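Local coordinates for RE68036p (Drosophila melanogaster, PDB 1SQH), which is of unknown function but may act as a glycine N-acyltransferase, at residues Asp23-Lys26 with Arg32-His35; Ser50-Pro55 with Val206-Ser211. All coordinates share one frame; numbering follows the deposited sequence.

Overall arrangement
From the N terminus the chain runs through strand 10-12 into helix 15-29, turns, and enters helix 34-51. Contact 1 closes this short turn, with five residues between Asp23-Lys26 and Arg32-His35, and joins the first helix to the start of the second. Contact 2 opens only at the far end of helix 34-51, where Ser50-Pro55 meets Val206-Ser211 across 150 intervening residues. The loops therefore follow in series and neither nest nor cross. Both contacts use helix 34-51, and the contact centres lie 23 Å apart. Contact 1 is buried beside the eight-stranded mixed sheet; contact 2, at the surface, reaches the helix that lies in the chain between strands 174-177 and 211-216 of the four-stranded antiparallel sheet.

Contact 1. Residues Asp23-Lys26 with Arg32-His35; sequences DLYK and RNFH
The Tyr25 ring meets Asn33 and His35 at the start of the next helix. The close packing is on His35: its CB lies 3.7 Å from Tyr25 CD2 and equally near CE2, approaching the ring obliquely. Beside it, Asn33 OD1 comes to the ring edge, near the ring plane, 3.9 Å from Tyr25 CD2; the amide and ring planes are 40° apart. With its CG anti to the backbone N (chi1 177°), Asn33 turns OD1 back over the new helix, where it accepts a weak bond from His35 N at 2.9 Å, bent to 127° at the hydrogen, and another from Tyr36 N. Tyr25 OH bonds to Gly80 O and His35 ND1 to Tyr82 OH, both outside the contact, while Phe96 and Trp98 add aromatic packing around the two buried rings. The looser side is that of Asn33, which is partly exposed and touches Tyr25 through OD1 at the ring edge. Two successive helices joined by a short turn are thus packed through an aromatic side chain, with Asn33 as the N-cap of helix 34-51.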
loop_
_atom_site.group_PDB
_atom_site.type_symbol
_atom_site.label_atom_id
_atom_site.label_comp_id
_atom_site.label_asym_id
_atom_site.label_seq_id
_atom_site.Cartn_x
_atom_site.Cartn_y
_atom_site.Cartn_z
ATOM N N ASP A 23 8.202 -8.376 13.855
ATOM C CA ASP A 23 8.881 -9.672 13.875
ATOM C C ASP A 23 7.920 -10.825 14.146
ATOM O O ASP A 23 8.166 -11.960 13.734
ATOM C CB ASP A 23 10.001 -9.702 14.908
ATOM C CG ASP A 23 10.826 -10.972 14.813
ATOM O OD1 ASP A 23 11.511 -11.156 13.784
ATOM O OD2 ASP A 23 10.777 -11.797 15.751
ATOM N N LEU A 24 6.830 -10.540 14.851
ATOM C CA LEU A 24 5.845 -11.575 15.127
ATOM C C LEU A 24 5.267 -12.048 13.812
ATOM O O LEU A 24 5.122 -13.249 13.580
ATOM C CB LEU A 24 4.703 -11.043 15.973
ATOM C CG LEU A 24 4.856 -11.014 17.478
ATOM C CD1 LEU A 24 3.525 -10.544 18.058
ATOM C CD2 LEU A 24 5.222 -12.399 18.003
ATOM N N TYR A 25 4.913 -11.099 12.954
ATOM C CA TYR A 25 4.364 -11.476 11.669
ATOM C C TYR A 25 5.458 -12.120 10.838
ATOM O O TYR A 25 5.207 -13.096 10.126
ATOM C CB TYR A 25 3.753 -10.268 10.950
ATOM C CG TYR A 25 2.324 -9.991 11.379
ATOM C CD1 TYR A 25 2.041 -9.384 12.605
ATOM C CD2 TYR A 25 1.254 -10.406 10.593
ATOM C CE1 TYR A 25 0.715 -9.204 13.037
ATOM C CE2 TYR A 25 -0.063 -10.232 11.012
ATOM C CZ TYR A 25 -0.332 -9.636 12.232
ATOM O OH TYR A 25 -1.645 -9.500 12.652
ATOM N N LYS A 26 6.680 -11.606 10.944
ATOM C CA LYS A 26 7.788 -12.191 10.190
ATOM C C LYS A 26 7.934 -13.675 10.537
ATOM O O LYS A 26 8.025 -14.527 9.651
ATOM C CB LYS A 26 9.098 -11.455 10.491
ATOM C CG LYS A 26 10.253 -11.839 9.561
ATOM C CD LYS A 26 11.399 -10.831 9.650
ATOM C CE LYS A 26 12.556 -11.218 8.738
ATOM N NZ LYS A 26 13.645 -10.199 8.734
ATOM N N ARG A 32 6.813 -13.152 2.864
ATOM C CA ARG A 32 5.898 -12.845 1.752
ATOM C C ARG A 32 4.546 -12.318 2.197
ATOM O O ARG A 32 3.724 -11.920 1.374
ATOM C CB ARG A 32 5.643 -14.082 0.892
ATOM C CG ARG A 32 6.796 -14.560 0.053
ATOM C CD ARG A 32 6.460 -15.944 -0.452
ATOM N NE ARG A 32 7.235 -16.351 -1.610
ATOM C CZ ARG A 32 6.695 -16.663 -2.783
ATOM N NH1 ARG A 32 5.375 -16.609 -2.951
ATOM N NH2 ARG A 32 7.470 -17.043 -3.787
ATOM N N ASN A 33 4.322 -12.328 3.499
ATOM C CA ASN A 33 3.061 -11.875 4.073
ATOM C C ASN A 33 2.857 -10.356 3.953
ATOM O O ASN A 33 3.734 -9.567 4.303
ATOM C CB ASN A 33 3.008 -12.332 5.526
ATOM C CG ASN A 33 1.776 -11.862 6.225
ATOM O OD1 ASN A 33 1.751 -10.762 6.788
ATOM N ND2 ASN A 33 0.726 -12.685 6.190
ATOM N N PHE A 34 1.687 -9.947 3.469
ATOM C CA PHE A 34 1.398 -8.533 3.275
ATOM C C PHE A 34 1.317 -7.657 4.520
ATOM O O PHE A 34 1.573 -6.449 4.446
ATOM C CB PHE A 34 0.130 -8.384 2.441
ATOM C CG PHE A 34 0.354 -8.599 0.973
ATOM C CD1 PHE A 34 0.637 -7.521 0.135
ATOM C CD2 PHE A 34 0.323 -9.879 0.432
ATOM C CE1 PHE A 34 0.886 -7.713 -1.230
ATOM C CE2 PHE A 34 0.568 -10.086 -0.927
ATOM C CZ PHE A 34 0.849 -9.005 -1.759
ATOM N N HIS A 35 0.952 -8.233 5.658
ATOM C CA HIS A 35 0.896 -7.438 6.867
ATOM C C HIS A 35 2.319 -7.223 7.325
ATOM O O HIS A 35 2.662 -6.154 7.844
ATOM C CB HIS A 35 0.041 -8.128 7.929
ATOM C CG HIS A 35 -1.421 -8.038 7.631
ATOM N ND1 HIS A 35 -2.143 -6.880 7.827
ATOM C CD2 HIS A 35 -2.252 -8.904 7.006
ATOM C CE1 HIS A 35 -3.359 -7.037 7.329
ATOM N NE2 HIS A 35 -3.450 -8.255 6.823
#

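Contact 2. Residues Ser50-Pro55 with Val206-Ser211; sequences SEAQIP and VRFNKS
Ile54 and Phe208 point at each other across the contact, and the methyl CD1 of Ile54 makes the closest touch, 3.5 Å from Phe208 CZ, at an oblique angle to the ring. Ala52 CB sits at the ring edge, near its plane, 4.0 Å from the same CZ, so two apolar groups converge on the distal end of one phenyl. Ile54 CD1 also lies over a face of the Arg207 guanidinium, 3.8 Å from NH1. Arg207 gets there by an extended chain, CG anti to the backbone N (chi1 -179°), which runs beside its neighbour: Phe208 CZ stands 3.4 Å above the guanidinium plane, displaced from the centre of the group. With Phe208 cut back to alanine, Ile54 CD1 and Ala52 CB would probably lose their shared apolar partner, and the Arg207 guanidinium the ring lying against it. In the next shell, a Schellman motif ends helix 34-51, with Gln53 N bonded to Ser50 O (2.7 Å) and Ile54 N to Leu49 O. Gln53 is its C-prime residue, at positive phi (37°); before and after it in the chain, Ala52 and Ile54 point CB toward the 206-211 segment. Leu49, Gln48 and Leu64 pack against Phe208 as well, and His61 touches Ile54 and Arg207. Further out, Asn209 OD1 accepts from Trp45 NE1, a second tie between helix 34-51 and the end of helix 199-208, just before the chain enters strand 211-216.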
loop_
_atom_site.group_PDB
_atom_site.type_symbol
_atom_site.label_atom_id
_atom_site.label_comp_id
_atom_site.label_asym_id
_atom_site.label_seq_id
_atom_site.Cartn_x
_atom_site.Cartn_y
_atom_site.Cartn_z
ATOM N N SER A 50 12.824 10.031 10.151
ATOM C CA SER A 50 13.468 10.394 11.406
ATOM C C SER A 50 14.815 11.055 11.099
ATOM O O SER A 50 15.065 12.198 11.497
ATOM C CB SER A 50 13.685 9.145 12.262
ATOM O OG SER A 50 14.375 9.465 13.455
ATOM N N GLU A 51 15.675 10.328 10.387
ATOM C CA GLU A 51 16.987 10.841 10.022
ATOM C C GLU A 51 16.873 12.128 9.216
ATOM O O GLU A 51 17.803 12.935 9.188
ATOM C CB GLU A 51 17.755 9.801 9.212
ATOM C CG GLU A 51 17.960 8.490 9.943
ATOM C CD GLU A 51 18.874 7.540 9.193
ATOM O OE1 GLU A 51 18.665 7.356 7.975
ATOM O OE2 GLU A 51 19.795 6.972 9.825
ATOM N N ALA A 52 15.733 12.311 8.554
ATOM C CA ALA A 52 15.489 13.506 7.751
ATOM C C ALA A 52 14.945 14.609 8.655
ATOM O O ALA A 52 14.405 15.607 8.178
ATOM C CB ALA A 52 14.485 13.197 6.639
ATOM N N GLN A 53 15.101 14.409 9.960
ATOM C CA GLN A 53 14.640 15.350 10.980
ATOM C C GLN A 53 13.319 16.032 10.653
ATOM O O GLN A 53 13.199 17.251 10.747
ATOM C CB GLN A 53 15.718 16.408 11.266
ATOM C CG GLN A 53 16.521 16.851 10.051
ATOM C CD GLN A 53 17.642 15.882 9.705
ATOM O OE1 GLN A 53 17.952 15.664 8.531
ATOM N NE2 GLN A 53 18.267 15.309 10.729
ATOM N N ILE A 54 12.324 15.232 10.282
ATOM C CA ILE A 54 11.000 15.745 9.952
ATOM C C ILE A 54 10.044 15.499 11.124
ATOM O O ILE A 54 9.711 14.360 11.447
ATOM C CB ILE A 54 10.429 15.059 8.679
ATOM C CG1 ILE A 54 11.352 15.324 7.489
ATOM C CG2 ILE A 54 9.022 15.580 8.380
ATOM C CD1 ILE A 54 10.889 14.690 6.212
ATOM N N PRO A 55 9.580 16.574 11.773
ATOM C CA PRO A 55 8.662 16.381 12.899
ATOM C C PRO A 55 7.457 15.494 12.557
ATOM O O PRO A 55 6.836 15.638 11.498
ATOM C CB PRO A 55 8.253 17.812 13.260
ATOM C CG PRO A 55 8.352 18.540 11.954
ATOM C CD PRO A 55 9.652 17.996 11.392
ATOM N N VAL A 206 7.769 10.488 -4.109
ATOM C CA VAL A 206 8.857 10.696 -5.052
ATOM C C VAL A 206 10.097 11.054 -4.251
ATOM O O VAL A 206 11.218 10.815 -4.685
ATOM C CB VAL A 206 8.543 11.828 -6.066
ATOM C CG1 VAL A 206 8.215 13.102 -5.333
ATOM C CG2 VAL A 206 9.742 12.051 -6.989
ATOM N N ARG A 207 9.890 11.594 -3.057
ATOM C CA ARG A 207 11.012 11.988 -2.218
ATOM C C ARG A 207 11.656 10.852 -1.424
ATOM O O ARG A 207 12.884 10.687 -1.449
ATOM C CB ARG A 207 10.588 13.095 -1.243
ATOM C CG ARG A 207 11.726 13.569 -0.353
ATOM C CD ARG A 207 11.304 14.659 0.614
ATOM N NE ARG A 207 12.425 15.034 1.475
ATOM C CZ ARG A 207 12.340 15.875 2.502
ATOM N NH1 ARG A 207 11.177 16.436 2.810
ATOM N NH2 ARG A 207 13.420 16.155 3.218
ATOM N N PHE A 208 10.830 10.072 -0.729
ATOM C CA PHE A 208 11.323 8.981 0.110
ATOM C C PHE A 208 11.244 7.558 -0.427
ATOM O O PHE A 208 11.833 6.639 0.157
ATOM C CB PHE A 208 10.633 9.063 1.462
ATOM C CG PHE A 208 11.075 10.236 2.267
ATOM C CD1 PHE A 208 12.351 10.259 2.827
ATOM C CD2 PHE A 208 10.255 11.346 2.422
ATOM C CE1 PHE A 208 12.802 11.374 3.530
ATOM C CE2 PHE A 208 10.700 12.466 3.123
ATOM C CZ PHE A 208 11.975 12.477 3.674
ATOM N N ASN A 209 10.525 7.367 -1.528
ATOM C CA ASN A 209 10.395 6.040 -2.125
ATOM C C ASN A 209 11.068 6.019 -3.493
ATOM O O ASN A 209 11.412 7.073 -4.043
ATOM C CB ASN A 209 8.906 5.681 -2.275
ATOM C CG ASN A 209 8.476 4.541 -1.352
ATOM O OD1 ASN A 209 9.122 4.267 -0.336
ATOM N ND2 ASN A 209 7.377 3.882 -1.700
ATOM N N LYS A 210 11.274 4.827 -4.044
ATOM C CA LYS A 210 11.860 4.739 -5.381
ATOM C C LYS A 210 10.733 4.962 -6.395
ATOM O O LYS A 210 9.561 4.713 -6.099
ATOM C CB LYS A 210 12.508 3.367 -5.620
ATOM C CG LYS A 210 13.761 3.113 -4.791
ATOM C CD LYS A 210 14.375 1.759 -5.128
ATOM C CE LYS A 210 15.492 1.366 -4.157
ATOM N NZ LYS A 210 16.762 2.112 -4.360
ATOM N N SER A 211 11.095 5.457 -7.575
ATOM C CA SER A 211 10.133 5.706 -8.641
ATOM C C SER A 211 10.856 5.662 -9.988
ATOM O O SER A 211 12.086 5.726 -10.041
ATOM C CB SER A 211 9.472 7.069 -8.453
ATOM O OG SER A 211 10.429 8.103 -8.564
#